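Local coordinates for protein TodX (Pseudomonas putida, PDB 3BS0) that transports toluene across the outer membrane as a beta-barrel protein of the FadL family, a first step in aromatic hydrocarbon biodegradation, at residues S13-S21 and V335-K343. Residues are numbered along the deposited sequence; the frame is centred on the assembly and turned at random.
Sequences SRAMGGTSS and VASIGTAYK
Met16 and Gly339 bring the two backbones closest, with their CA atoms 4.3 Å apart. Residues 335-343 form a strand of the barrel wall, hydrogen-bonded along its backbone to strands 293-302 and 348-356. Residues 13-21 leave helix 11-15 and reverse direction in a type I' beta turn from Met16 to Thr19. The turn presses on the inner face of the strand. Gly339 has no side chain, and this lets the turn settle close to the strand. Gly17 has positive phi, which favours glycine, and a side chain there would point toward the strand.

Ser337 makes the one hydrogen bond between the segments. With chi1 at 169° the hydroxyl is turned away from the Ser337 backbone N, and from there OG donates to Gly17 O at 2.7 Å. The hydroxyl sits above the carbonyl plane, with a C=O...OG angle of 104°. Thr19 CB approaches the same OG at 3.7 Å. Met16 extends beyond CG along the strand. Its CG comes 3.9 Å from Thr340 O, and its CE meets Ala341 CB. Behind the turn, Ser13 OG donates to Thr19 O at 2.9 Å. Thr379 OG1, on strand 376-385, is hydrogen-bonded to Gly17 N, and Ser21 OG to Asp298 OD2 on strand 293-302.

An alanine in place of Ser337 would lose the hydroxyl and is likely to leave Gly17 O without this donor and the turn less firmly held to the strand. Inside this FadL-type barrel, a single hydrogen bond thus ties the N-terminal turn to strand 333-343. The rest is mainly apolar contact of Met16 and close backbone approach at glycines, while Thr379 and Asp298 tie residues 13-21 to other wall strands.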
# COMPACT_ATOMS: atom_id res chain seq x y z
N SER A 13 -12.43 5.01 -8.97
CA SER A 13 -11.38 4.22 -9.56
C SER A 13 -11.23 2.87 -8.85
O SER A 13 -10.82 1.88 -9.46
CB SER A 13 -10.05 4.98 -9.50
OG SER A 13 -9.02 4.31 -10.20
N ARG A 14 -11.58 2.84 -7.57
CA ARG A 14 -11.47 1.63 -6.78
C ARG A 14 -12.73 0.81 -6.80
O ARG A 14 -12.70 -0.40 -6.56
CB ARG A 14 -11.13 1.96 -5.34
CG ARG A 14 -11.01 0.72 -4.48
CD ARG A 14 -10.25 0.99 -3.21
NE ARG A 14 -9.24 2.02 -3.40
CZ ARG A 14 -8.16 2.16 -2.64
NH1 ARG A 14 -7.95 1.31 -1.64
NH2 ARG A 14 -7.31 3.14 -2.88
N ALA A 15 -13.85 1.46 -7.06
CA ALA A 15 -15.11 0.75 -7.12
C ALA A 15 -15.16 0.06 -8.49
O ALA A 15 -15.93 -0.87 -8.72
CB ALA A 15 -16.26 1.72 -6.97
N MET A 16 -14.29 0.52 -9.39
CA MET A 16 -14.23 -0.02 -10.73
C MET A 16 -12.99 -0.86 -10.97
O MET A 16 -12.27 -0.68 -11.96
CB MET A 16 -14.33 1.11 -11.76
CG MET A 16 -15.75 1.65 -11.95
SD MET A 16 -15.76 3.03 -13.07
CE MET A 16 -17.19 3.77 -12.66
N GLY A 17 -12.75 -1.77 -10.03
CA GLY A 17 -11.62 -2.69 -10.11
C GLY A 17 -10.22 -2.16 -10.25
O GLY A 17 -9.32 -2.91 -10.62
N GLY A 18 -10.01 -0.88 -9.96
CA GLY A 18 -8.68 -0.32 -10.07
C GLY A 18 -8.39 0.23 -11.44
O GLY A 18 -7.26 0.60 -11.76
N THR A 19 -9.42 0.30 -12.28
CA THR A 19 -9.26 0.83 -13.62
C THR A 19 -9.11 2.35 -13.55
O THR A 19 -9.68 2.97 -12.67
CB THR A 19 -10.46 0.44 -14.49
OG1 THR A 19 -10.25 0.94 -15.81
CG2 THR A 19 -11.74 1.02 -13.93
N SER A 20 -8.35 2.95 -14.47
CA SER A 20 -8.16 4.40 -14.43
C SER A 20 -7.42 5.03 -15.62
O SER A 20 -7.20 6.23 -15.64
CB SER A 20 -7.37 4.78 -13.18
OG SER A 20 -5.96 4.68 -13.41
N SER A 21 -7.04 4.23 -16.60
CA SER A 21 -6.29 4.77 -17.73
C SER A 21 -6.91 5.90 -18.54
O SER A 21 -6.19 6.73 -19.10
CB SER A 21 -5.92 3.63 -18.70
OG SER A 21 -7.08 3.03 -19.22
N VAL A 335 -1.22 -6.63 -13.98
CA VAL A 335 -2.58 -6.50 -13.51
C VAL A 335 -3.58 -6.25 -14.64
O VAL A 335 -3.36 -5.41 -15.52
CB VAL A 335 -2.67 -5.35 -12.50
CG1 VAL A 335 -3.85 -5.56 -11.57
CG2 VAL A 335 -1.36 -5.25 -11.72
N ALA A 336 -4.68 -7.00 -14.62
CA ALA A 336 -5.75 -6.89 -15.62
C ALA A 336 -7.04 -6.50 -14.90
O ALA A 336 -7.54 -7.24 -14.06
CB ALA A 336 -5.93 -8.21 -16.35
N SER A 337 -7.58 -5.33 -15.25
CA SER A 337 -8.78 -4.82 -14.61
C SER A 337 -9.92 -4.43 -15.55
O SER A 337 -9.69 -3.95 -16.66
CB SER A 337 -8.41 -3.62 -13.74
OG SER A 337 -9.55 -2.92 -13.30
N ILE A 338 -11.15 -4.64 -15.10
CA ILE A 338 -12.34 -4.28 -15.86
C ILE A 338 -13.35 -3.64 -14.91
O ILE A 338 -13.50 -4.08 -13.76
CB ILE A 338 -13.00 -5.52 -16.53
CG1 ILE A 338 -14.30 -5.09 -17.22
CG2 ILE A 338 -13.26 -6.61 -15.49
CD1 ILE A 338 -15.13 -6.22 -17.78
N GLY A 339 -14.03 -2.60 -15.38
CA GLY A 339 -14.99 -1.91 -14.53
C GLY A 339 -16.27 -1.42 -15.20
O GLY A 339 -16.27 -1.02 -16.36
N THR A 340 -17.35 -1.44 -14.43
CA THR A 340 -18.64 -1.01 -14.92
C THR A 340 -19.29 0.11 -14.10
O THR A 340 -19.20 0.14 -12.86
CB THR A 340 -19.61 -2.22 -15.00
OG1 THR A 340 -19.66 -2.69 -16.35
CG2 THR A 340 -21.03 -1.84 -14.54
N ALA A 341 -19.93 1.03 -14.82
CA ALA A 341 -20.63 2.17 -14.25
C ALA A 341 -22.01 2.24 -14.92
O ALA A 341 -22.11 2.06 -16.14
CB ALA A 341 -19.86 3.45 -14.51
N TYR A 342 -23.05 2.50 -14.15
CA TYR A 342 -24.41 2.55 -14.68
C TYR A 342 -25.26 3.69 -14.13
O TYR A 342 -25.47 3.77 -12.92
CB TYR A 342 -25.10 1.20 -14.37
CG TYR A 342 -26.49 1.03 -14.94
CD1 TYR A 342 -26.71 0.95 -16.31
CD2 TYR A 342 -27.59 0.92 -14.09
CE1 TYR A 342 -27.98 0.76 -16.84
CE2 TYR A 342 -28.88 0.72 -14.61
CZ TYR A 342 -29.07 0.65 -15.98
OH TYR A 342 -30.33 0.45 -16.50
N LYS A 343 -25.75 4.56 -15.00
CA LYS A 343 -26.62 5.66 -14.56
C LYS A 343 -28.02 5.10 -14.37
O LYS A 343 -28.81 5.01 -15.32
CB LYS A 343 -26.64 6.79 -15.59
CG LYS A 343 -25.36 7.59 -15.68
CD LYS A 343 -25.55 8.87 -16.49
CE LYS A 343 -24.24 9.62 -16.65
NZ LYS A 343 -23.22 8.75 -17.28